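PDB 3DSQ: pyrrolysyl-tRNA synthetase from Desulfitobacterium hafniense, which probably attaches pyrrolysine to its cognate tRNA at the expense of ATP, as a homodimeric class II aminoacyl-tRNA synthetase. Local coordinates for residues R59-L64 against D281-N286; N134-W139 against E242-F247. All coordinates share one frame; numbering follows the deposited sequence.

Contact 1: R59-L64 against D281-N286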
ATOM      1  N   ARG B  59     -25.518  -8.428  -1.802  1.00 33.96           N
ATOM      2  CA  ARG B  59     -25.263  -9.736  -1.194  1.00 36.52           C
ATOM      3  C   ARG B  59     -23.762  -9.951  -1.066  1.00 36.14           C
ATOM      4  O   ARG B  59     -23.274 -10.414  -0.035  1.00 33.99           O
ATOM      5  CB  ARG B  59     -25.857 -10.875  -2.038  1.00 39.34           C
ATOM      6  CG  ARG B  59     -27.376 -10.925  -2.055  1.00 45.00           C
ATOM      7  CD  ARG B  59     -27.909 -12.169  -2.769  1.00 49.28           C
ATOM      8  NE  ARG B  59     -29.371 -12.165  -2.815  1.00 54.58           N
ATOM      9  CZ  ARG B  59     -30.117 -13.129  -3.351  1.00 56.72           C
ATOM     10  NH1 ARG B  59     -29.549 -14.195  -3.900  1.00 57.65           N
ATOM     11  NH2 ARG B  59     -31.439 -13.027  -3.338  1.00 58.96           N
ATOM     12  N   HIS B  60     -23.033  -9.617  -2.127  1.00 36.46           N
ATOM     13  CA  HIS B  60     -21.588  -9.772  -2.119  1.00 35.92           C
ATOM     14  C   HIS B  60     -20.993  -8.985  -0.957  1.00 35.68           C
ATOM     15  O   HIS B  60     -20.125  -9.488  -0.234  1.00 35.67           O
ATOM     16  CB  HIS B  60     -20.992  -9.282  -3.436  1.00 34.83           C
ATOM     17  CG  HIS B  60     -19.550  -9.638  -3.608  1.00 36.90           C
ATOM     18  ND1 HIS B  60     -19.117 -10.942  -3.725  1.00 36.43           N
ATOM     19  CD2 HIS B  60     -18.437  -8.865  -3.648  1.00 36.00           C
ATOM     20  CE1 HIS B  60     -17.798 -10.957  -3.824  1.00 37.90           C
ATOM     21  NE2 HIS B  60     -17.361  -9.710  -3.781  1.00 37.10           N
ATOM     22  N   LEU B  61     -21.468  -7.757  -0.766  1.00 33.83           N
ATOM     23  CA  LEU B  61     -20.967  -6.921   0.317  1.00 33.75           C
ATOM     24  C   LEU B  61     -21.247  -7.501   1.698  1.00 34.87           C
ATOM     25  O   LEU B  61     -20.469  -7.288   2.627  1.00 33.78           O
ATOM     26  CB  LEU B  61     -21.542  -5.501   0.213  1.00 30.94           C
ATOM     27  CG  LEU B  61     -20.846  -4.664  -0.868  1.00 31.26           C
ATOM     28  CD1 LEU B  61     -21.457  -3.272  -0.974  1.00 32.70           C
ATOM     29  CD2 LEU B  61     -19.366  -4.568  -0.523  1.00 28.50           C
ATOM     30  N   GLU B  62     -22.354  -8.228   1.834  1.00 36.40           N
ATOM     31  CA  GLU B  62     -22.705  -8.836   3.110  1.00 39.11           C
ATOM     32  C   GLU B  62     -21.618  -9.815   3.510  1.00 38.61           C
ATOM     33  O   GLU B  62     -21.218  -9.896   4.670  1.00 39.06           O
ATOM     34  CB  GLU B  62     -24.046  -9.564   3.002  1.00 42.48           C
ATOM     35  CG  GLU B  62     -25.230  -8.639   3.075  1.00 44.91           C
ATOM     36  CD  GLU B  62     -25.234  -7.840   4.360  1.00 50.11           C
ATOM     37  OE1 GLU B  62     -25.262  -8.461   5.450  1.00 53.33           O
ATOM     38  OE2 GLU B  62     -25.208  -6.592   4.285  1.00 51.83           O
ATOM     39  N   GLN B  63     -21.153 -10.559   2.522  1.00 39.55           N
ATOM     40  CA  GLN B  63     -20.099 -11.534   2.696  1.00 43.29           C
ATOM     41  C   GLN B  63     -18.860 -10.820   3.258  1.00 44.32           C
ATOM     42  O   GLN B  63     -18.165 -11.327   4.147  1.00 44.56           O
ATOM     43  CB  GLN B  63     -19.806 -12.152   1.329  1.00 45.91           C
ATOM     44  CG  GLN B  63     -18.672 -13.146   1.266  1.00 51.19           C
ATOM     45  CD  GLN B  63     -18.400 -13.582  -0.162  1.00 54.06           C
ATOM     46  OE1 GLN B  63     -19.215 -14.273  -0.782  1.00 56.53           O
ATOM     47  NE2 GLN B  63     -17.259 -13.164  -0.699  1.00 55.97           N
ATOM     48  N   LEU B  64     -18.604  -9.626   2.734  1.00 43.23           N
ATOM     49  CA  LEU B  64     -17.468  -8.822   3.154  1.00 41.13           C
ATOM     50  C   LEU B  64     -17.600  -8.346   4.600  1.00 41.48           C
ATOM     51  O   LEU B  64     -16.641  -8.402   5.363  1.00 42.20           O
ATOM     52  CB  LEU B  64     -17.316  -7.628   2.194  1.00 39.56           C
ATOM     53  CG  LEU B  64     -16.348  -6.471   2.461  1.00 35.07           C
ATOM     54  CD1 LEU B  64     -16.947  -5.570   3.495  1.00 36.03           C
ATOM     55  CD2 LEU B  64     -14.990  -6.983   2.900  1.00 33.91           C
ATOM     56  N   ASP B 281     -14.499  -4.112  -2.816  1.00 26.77           N
ATOM     57  CA  ASP B 281     -14.491  -5.559  -3.026  1.00 28.43           C
ATOM     58  C   ASP B 281     -15.265  -5.964  -4.290  1.00 29.38           C
ATOM     59  O   ASP B 281     -16.033  -6.932  -4.293  1.00 28.41           O
ATOM     60  CB  ASP B 281     -15.060  -6.241  -1.775  1.00 27.60           C
ATOM     61  CG  ASP B 281     -14.812  -7.753  -1.744  1.00 30.22           C
ATOM     62  OD1 ASP B 281     -13.836  -8.239  -2.345  1.00 29.79           O
ATOM     63  OD2 ASP B 281     -15.602  -8.456  -1.090  1.00 29.23           O
ATOM     64  N   GLY B 282     -15.046  -5.203  -5.362  1.00 28.02           N
ATOM     65  CA  GLY B 282     -15.688  -5.469  -6.637  1.00 23.62           C
ATOM     66  C   GLY B 282     -17.103  -4.943  -6.801  1.00 23.12           C
ATOM     67  O   GLY B 282     -17.689  -5.120  -7.857  1.00 24.25           O
ATOM     68  N   VAL B 283     -17.656  -4.294  -5.781  1.00 23.04           N
ATOM     69  CA  VAL B 283     -19.029  -3.790  -5.858  1.00 24.09           C
ATOM     70  C   VAL B 283     -19.137  -2.257  -5.904  1.00 23.87           C
ATOM     71  O   VAL B 283     -18.576  -1.576  -5.060  1.00 23.15           O
ATOM     72  CB  VAL B 283     -19.863  -4.295  -4.648  1.00 22.70           C
ATOM     73  CG1 VAL B 283     -21.309  -3.875  -4.798  1.00 22.80           C
ATOM     74  CG2 VAL B 283     -19.752  -5.818  -4.531  1.00 22.97           C
ATOM     75  N   ARG B 284     -19.867  -1.726  -6.889  1.00 24.38           N
ATOM     76  CA  ARG B 284     -20.055  -0.276  -7.006  1.00 24.50           C
ATOM     77  C   ARG B 284     -20.896   0.103  -5.796  1.00 25.84           C
ATOM     78  O   ARG B 284     -21.903  -0.540  -5.520  1.00 28.27           O
ATOM     79  CB  ARG B 284     -20.793   0.060  -8.309  1.00 25.38           C
ATOM     80  CG  ARG B 284     -21.040   1.549  -8.546  1.00 26.25           C
ATOM     81  CD  ARG B 284     -19.765   2.324  -8.880  1.00 27.37           C
ATOM     82  NE  ARG B 284     -20.084   3.720  -9.174  1.00 28.16           N
ATOM     83  CZ  ARG B 284     -20.292   4.665  -8.260  1.00 29.10           C
ATOM     84  NH1 ARG B 284     -20.202   4.392  -6.963  1.00 28.29           N
ATOM     85  NH2 ARG B 284     -20.637   5.886  -8.645  1.00 30.11           N
ATOM     86  N   LEU B 285     -20.507   1.151  -5.078  1.00 28.08           N
ATOM     87  CA  LEU B 285     -21.221   1.520  -3.859  1.00 29.31           C
ATOM     88  C   LEU B 285     -22.585   2.201  -3.932  1.00 32.74           C
ATOM     89  O   LEU B 285     -23.417   2.007  -3.039  1.00 34.79           O
ATOM     90  CB  LEU B 285     -20.293   2.327  -2.954  1.00 25.70           C
ATOM     91  CG  LEU B 285     -19.095   1.500  -2.460  1.00 24.99           C
ATOM     92  CD1 LEU B 285     -18.061   2.406  -1.843  1.00 24.73           C
ATOM     93  CD2 LEU B 285     -19.571   0.434  -1.457  1.00 23.66           C
ATOM     94  N   ASN B 286     -22.838   2.983  -4.973  1.00 33.02           N
ATOM     95  CA  ASN B 286     -24.126   3.654  -5.054  1.00 35.21           C
ATOM     96  C   ASN B 286     -25.225   2.707  -5.535  1.00 34.30           C
ATOM     97  O   ASN B 286     -25.849   2.938  -6.565  1.00 33.89           O
ATOM     98  CB  ASN B 286     -24.025   4.876  -5.973  1.00 35.88           C
ATOM     99  CG  ASN B 286     -23.844   4.499  -7.409  1.00 36.07           C
ATOM    100  OD1 ASN B 286     -23.203   3.500  -7.717  1.00 39.31           O
ATOM    101  ND2 ASN B 286     -24.399   5.302  -8.309  1.00 38.16           N
TER
HETATM  102  O   HOH W   1     -17.707 -10.322  -0.415  1.00 30.27           O
HETATM  103  O   HOH W   2     -14.503  -9.872  -4.118  1.00 33.12           O
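His60 turns the edge of its imidazole to the start of 281-286. His60 NE2 comes within 3.1 Å of Asp281 O, which lies in the ring plane, and His60 CD2 touches Val283 CG2 at 3.4 Å. With CG anti to the backbone N (chi1 -169°), the ring is carried off the helix and set alongside the turn at Asp281. Two waters fill in the polar side: one donates to His60 O and, at 2.9 Å, to Asp281 OD2, and its oxygen sits over the centre of the ring face; the other joins His60 NE2 to Asp281 OD1. Beside them Leu61 packs on the valine, CD1 to Val283 CG1 at 3.9 Å, and Leu64 CB rests 3.8 Å from Asp281 OD2. Replacing His60 with an alanine is likely to leave Val283 CG2 without the ring edge it packs on and the water on Asp281 OD1 without its NE2 partner. The carboxylate is positioned from further out, by a salt bridge from Lys68 to OD2 and a hydrogen bond from Ala72 N to OD1. The contact thus lays the end of helix 39-68 against the small hairpin of strands 279-280 and 283-284, where Leu61 also meets Leu280 and, from the second subunit, Leu145.

Contact 2: N134-W139 against E242-F247; sequences NLYTLW and EKWEIF
Tyr136 lays its phenol ring over the pyrrole part of the Trp244 indole in an offset stack, with centroids 3.9 Å apart and planes only 5° from parallel. Tyr136 CD1 meets Trp244 CD1 at 3.4 Å. Each ring also receives the other residue's methylene: Tyr136 CB lies over the six-membered ring of Trp244, 4.0 Å from its centroid, and Trp244 CB lies over the phenol, two CH-pi contacts that extend the stack. A tyrosine chi1 of -107°, away from the staggered positions, is the setting at which the ring lies flat on the indole; the hydroxyl is hydrogen-bonded to Asp241, just before the turn, which fixes the far end of the ring. Helix 132-142 here packs on the connection between strands 228-236 and 250-256 of the largely antiparallel sheet of the class II synthetase core; Glu242 to Glu245 form a type I beta turn that presents the indole. Further along, Ile246 sets CG1 3.7 Å from Tyr136 CD2, while its CD1 lies at the edge of the Trp139 ring, 4.0 Å from Trp139 CB. Thr137 OG1, hydrogen-bonded to Pro133 O, comes 3.5 Å from Trp244 CZ3. A water donates to Trp244 O at 2.8 Å and weakly to Tyr136 O, joining the two backbones. Beyond the segments, the indole NE1 is hydrogen-bonded to Lys105 O, and the side chain of Lys105 makes a cation-pi contact with the same indole.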
ATOM      1  N   ASN B 134      13.913   0.276  -7.492  1.00 26.45           N
ATOM      2  CA  ASN B 134      14.109   0.079  -6.063  1.00 26.20           C
ATOM      3  C   ASN B 134      14.651  -1.308  -5.733  1.00 25.25           C
ATOM      4  O   ASN B 134      15.464  -1.454  -4.823  1.00 23.90           O
ATOM      5  CB  ASN B 134      12.798   0.320  -5.314  1.00 23.01           C
ATOM      6  CG  ASN B 134      12.440   1.786  -5.243  1.00 26.87           C
ATOM      7  OD1 ASN B 134      13.121   2.632  -5.844  1.00 24.57           O
ATOM      8  ND2 ASN B 134      11.375   2.104  -4.510  1.00 22.89           N
ATOM      9  N   LEU B 135      14.196  -2.322  -6.466  1.00 26.02           N
ATOM     10  CA  LEU B 135      14.662  -3.683  -6.225  1.00 28.36           C
ATOM     11  C   LEU B 135      16.109  -3.819  -6.726  1.00 28.88           C
ATOM     12  O   LEU B 135      16.904  -4.577  -6.174  1.00 27.01           O
ATOM     13  CB  LEU B 135      13.737  -4.695  -6.923  1.00 27.95           C
ATOM     14  CG  LEU B 135      12.268  -4.719  -6.455  1.00 30.15           C
ATOM     15  CD1 LEU B 135      11.519  -5.839  -7.168  1.00 29.70           C
ATOM     16  CD2 LEU B 135      12.193  -4.928  -4.949  1.00 25.66           C
ATOM     17  N   TYR B 136      16.446  -3.068  -7.771  1.00 29.12           N
ATOM     18  CA  TYR B 136      17.804  -3.079  -8.306  1.00 30.10           C
ATOM     19  C   TYR B 136      18.733  -2.603  -7.194  1.00 30.49           C
ATOM     20  O   TYR B 136      19.796  -3.185  -6.949  1.00 29.17           O
ATOM     21  CB  TYR B 136      17.915  -2.116  -9.487  1.00 31.38           C
ATOM     22  CG  TYR B 136      18.018  -2.772 -10.840  1.00 33.21           C
ATOM     23  CD1 TYR B 136      17.238  -2.326 -11.904  1.00 32.63           C
ATOM     24  CD2 TYR B 136      18.938  -3.800 -11.077  1.00 34.56           C
ATOM     25  CE1 TYR B 136      17.370  -2.879 -13.180  1.00 35.94           C
ATOM     26  CE2 TYR B 136      19.083  -4.363 -12.352  1.00 34.56           C
ATOM     27  CZ  TYR B 136      18.297  -3.893 -13.396  1.00 36.23           C
ATOM     28  OH  TYR B 136      18.449  -4.408 -14.663  1.00 38.88           O
ATOM     29  N   THR B 137      18.308  -1.533  -6.523  1.00 30.50           N
ATOM     30  CA  THR B 137      19.076  -0.936  -5.442  1.00 29.33           C
ATOM     31  C   THR B 137      19.288  -1.950  -4.319  1.00 30.19           C
ATOM     32  O   THR B 137      20.415  -2.165  -3.868  1.00 29.54           O
ATOM     33  CB  THR B 137      18.355   0.331  -4.920  1.00 29.86           C
ATOM     34  OG1 THR B 137      18.237   1.277  -5.994  1.00 30.88           O
ATOM     35  CG2 THR B 137      19.126   0.979  -3.778  1.00 27.49           C
ATOM     36  N   LEU B 138      18.209  -2.588  -3.876  1.00 30.96           N
ATOM     37  CA  LEU B 138      18.313  -3.584  -2.814  1.00 31.27           C
ATOM     38  C   LEU B 138      19.199  -4.756  -3.235  1.00 30.88           C
ATOM     39  O   LEU B 138      19.898  -5.341  -2.410  1.00 31.54           O
ATOM     40  CB  LEU B 138      16.926  -4.087  -2.408  1.00 30.34           C
ATOM     41  CG  LEU B 138      16.055  -3.075  -1.659  1.00 31.80           C
ATOM     42  CD1 LEU B 138      14.909  -3.793  -0.958  1.00 29.81           C
ATOM     43  CD2 LEU B 138      16.895  -2.354  -0.630  1.00 31.60           C
ATOM     44  N   TRP B 139      19.164  -5.108  -4.516  1.00 32.53           N
ATOM     45  CA  TRP B 139      20.013  -6.189  -5.003  1.00 32.50           C
ATOM     46  C   TRP B 139      21.460  -5.848  -4.709  1.00 31.71           C
ATOM     47  O   TRP B 139      22.183  -6.619  -4.068  1.00 30.37           O
ATOM     48  CB  TRP B 139      19.868  -6.369  -6.508  1.00 32.35           C
ATOM     49  CG  TRP B 139      18.723  -7.217  -6.937  1.00 34.52           C
ATOM     50  CD1 TRP B 139      17.862  -7.922  -6.136  1.00 33.44           C
ATOM     51  CD2 TRP B 139      18.309  -7.456  -8.282  1.00 34.17           C
ATOM     52  NE1 TRP B 139      16.937  -8.584  -6.908  1.00 33.46           N
ATOM     53  CE2 TRP B 139      17.187  -8.316  -8.228  1.00 34.78           C
ATOM     54  CE3 TRP B 139      18.775  -7.026  -9.531  1.00 31.63           C
ATOM     55  CZ2 TRP B 139      16.524  -8.755  -9.381  1.00 34.07           C
ATOM     56  CZ3 TRP B 139      18.120  -7.458 -10.672  1.00 31.91           C
ATOM     57  CH2 TRP B 139      17.003  -8.317 -10.589  1.00 33.69           C
ATOM     58  N   GLU B 242      24.274  -2.786 -16.406  1.00 48.33           N
ATOM     59  CA  GLU B 242      25.477  -1.948 -16.360  1.00 49.99           C
ATOM     60  C   GLU B 242      25.314  -0.703 -15.490  1.00 48.38           C
ATOM     61  O   GLU B 242      26.190  -0.378 -14.692  1.00 48.39           O
ATOM     62  CB  GLU B 242      25.869  -1.532 -17.787  1.00 52.61           C
ATOM     63  CG  GLU B 242      26.888  -0.397 -17.891  1.00 57.50           C
ATOM     64  CD  GLU B 242      28.280  -0.785 -17.414  1.00 60.55           C
ATOM     65  OE1 GLU B 242      28.857  -1.751 -17.960  1.00 61.63           O
ATOM     66  OE2 GLU B 242      28.804  -0.119 -16.495  1.00 62.64           O
ATOM     67  N   LYS B 243      24.191  -0.012 -15.639  1.00 47.61           N
ATOM     68  CA  LYS B 243      23.948   1.205 -14.871  1.00 46.69           C
ATOM     69  C   LYS B 243      23.644   0.973 -13.393  1.00 45.06           C
ATOM     70  O   LYS B 243      23.838   1.866 -12.571  1.00 44.78           O
ATOM     71  CB  LYS B 243      22.817   2.008 -15.519  1.00 48.69           C
ATOM     72  CG  LYS B 243      23.160   2.501 -16.919  1.00 50.66           C
ATOM     73  CD  LYS B 243      22.020   3.290 -17.536  1.00 52.44           C
ATOM     74  CE  LYS B 243      22.376   3.764 -18.938  1.00 53.10           C
ATOM     75  NZ  LYS B 243      21.291   4.595 -19.536  1.00 54.75           N
ATOM     76  N   TRP B 244      23.181  -0.225 -13.050  1.00 43.69           N
ATOM     77  CA  TRP B 244      22.860  -0.534 -11.660  1.00 41.70           C
ATOM     78  C   TRP B 244      23.941  -1.349 -10.968  1.00 41.19           C
ATOM     79  O   TRP B 244      23.751  -1.808  -9.841  1.00 41.97           O
ATOM     80  CB  TRP B 244      21.518  -1.275 -11.570  1.00 41.70           C
ATOM     81  CG  TRP B 244      20.354  -0.425 -11.970  1.00 39.96           C
ATOM     82  CD1 TRP B 244      19.750  -0.377 -13.195  1.00 40.23           C
ATOM     83  CD2 TRP B 244      19.703   0.564 -11.161  1.00 39.61           C
ATOM     84  NE1 TRP B 244      18.765   0.584 -13.201  1.00 39.37           N
ATOM     85  CE2 TRP B 244      18.717   1.177 -11.965  1.00 39.09           C
ATOM     86  CE3 TRP B 244      19.858   0.992  -9.835  1.00 38.36           C
ATOM     87  CZ2 TRP B 244      17.889   2.201 -11.487  1.00 38.27           C
ATOM     88  CZ3 TRP B 244      19.034   2.011  -9.359  1.00 38.83           C
ATOM     89  CH2 TRP B 244      18.063   2.601 -10.183  1.00 39.22           C
ATOM     90  N   GLU B 245      25.072  -1.519 -11.644  1.00 41.66           N
ATOM     91  CA  GLU B 245      26.197  -2.283 -11.110  1.00 41.54           C
ATOM     92  C   GLU B 245      25.822  -3.722 -10.767  1.00 41.33           C
ATOM     93  O   GLU B 245      26.184  -4.240  -9.709  1.00 40.11           O
ATOM     94  CB  GLU B 245      26.778  -1.591  -9.874  1.00 44.66           C
ATOM     95  CG  GLU B 245      27.266  -0.167 -10.145  1.00 50.33           C
ATOM     96  CD  GLU B 245      28.055   0.420  -8.984  1.00 52.48           C
ATOM     97  OE1 GLU B 245      27.512   0.477  -7.857  1.00 53.48           O
ATOM     98  OE2 GLU B 245      29.219   0.825  -9.202  1.00 53.27           O
ATOM     99  N   ILE B 246      25.100  -4.368 -11.675  1.00 40.54           N
ATOM    100  CA  ILE B 246      24.698  -5.751 -11.473  1.00 41.40           C
ATOM    101  C   ILE B 246      25.442  -6.616 -12.492  1.00 41.88           C
ATOM    102  O   ILE B 246      25.563  -6.239 -13.657  1.00 40.78           O
ATOM    103  CB  ILE B 246      23.172  -5.932 -11.683  1.00 40.26           C
ATOM    104  CG1 ILE B 246      22.391  -5.032 -10.717  1.00 39.97           C
ATOM    105  CG2 ILE B 246      22.794  -7.391 -11.485  1.00 40.58           C
ATOM    106  CD1 ILE B 246      22.626  -5.330  -9.241  1.00 39.78           C
ATOM    107  N   PHE B 247      25.954  -7.761 -12.055  1.00 41.80           N
ATOM    108  CA  PHE B 247      26.656  -8.648 -12.973  1.00 44.54           C
ATOM    109  C   PHE B 247      26.439 -10.133 -12.722  1.00 43.69           C
ATOM    110  O   PHE B 247      27.272 -10.967 -13.077  1.00 43.99           O
ATOM    111  CB  PHE B 247      28.151  -8.319 -13.004  1.00 48.48           C
ATOM    112  CG  PHE B 247      28.500  -7.226 -13.978  1.00 53.54           C
ATOM    113  CD1 PHE B 247      27.997  -7.251 -15.279  1.00 55.55           C
ATOM    114  CD2 PHE B 247      29.339  -6.179 -13.608  1.00 55.68           C
ATOM    115  CE1 PHE B 247      28.322  -6.249 -16.203  1.00 57.08           C
ATOM    116  CE2 PHE B 247      29.674  -5.166 -14.528  1.00 57.93           C
ATOM    117  CZ  PHE B 247      29.162  -5.204 -15.826  1.00 56.89           C
TER
HETATM  118  O   HOH W   3      21.747  -1.215  -8.003  1.00 38.26           O

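From the N terminus the chain runs through the long helix 39-68, which supplies the first half of contact 1, and then builds most of the class II synthetase core before returning. Contact 2 begins on helix 132-142 and closes a loop of 102 residues when the chain, having made strand 228-236, turns toward strand 250-256. Contact 1 closes later, near the C terminus, so its loop of 216 residues encloses that of contact 2 without crossing it. The two lie on opposite sides of the chain's centre, their centres 42 Å apart: one ties the long helix 39-68 to the C-terminal hairpin, the other a core helix to a sheet connection. Both touch the second subunit.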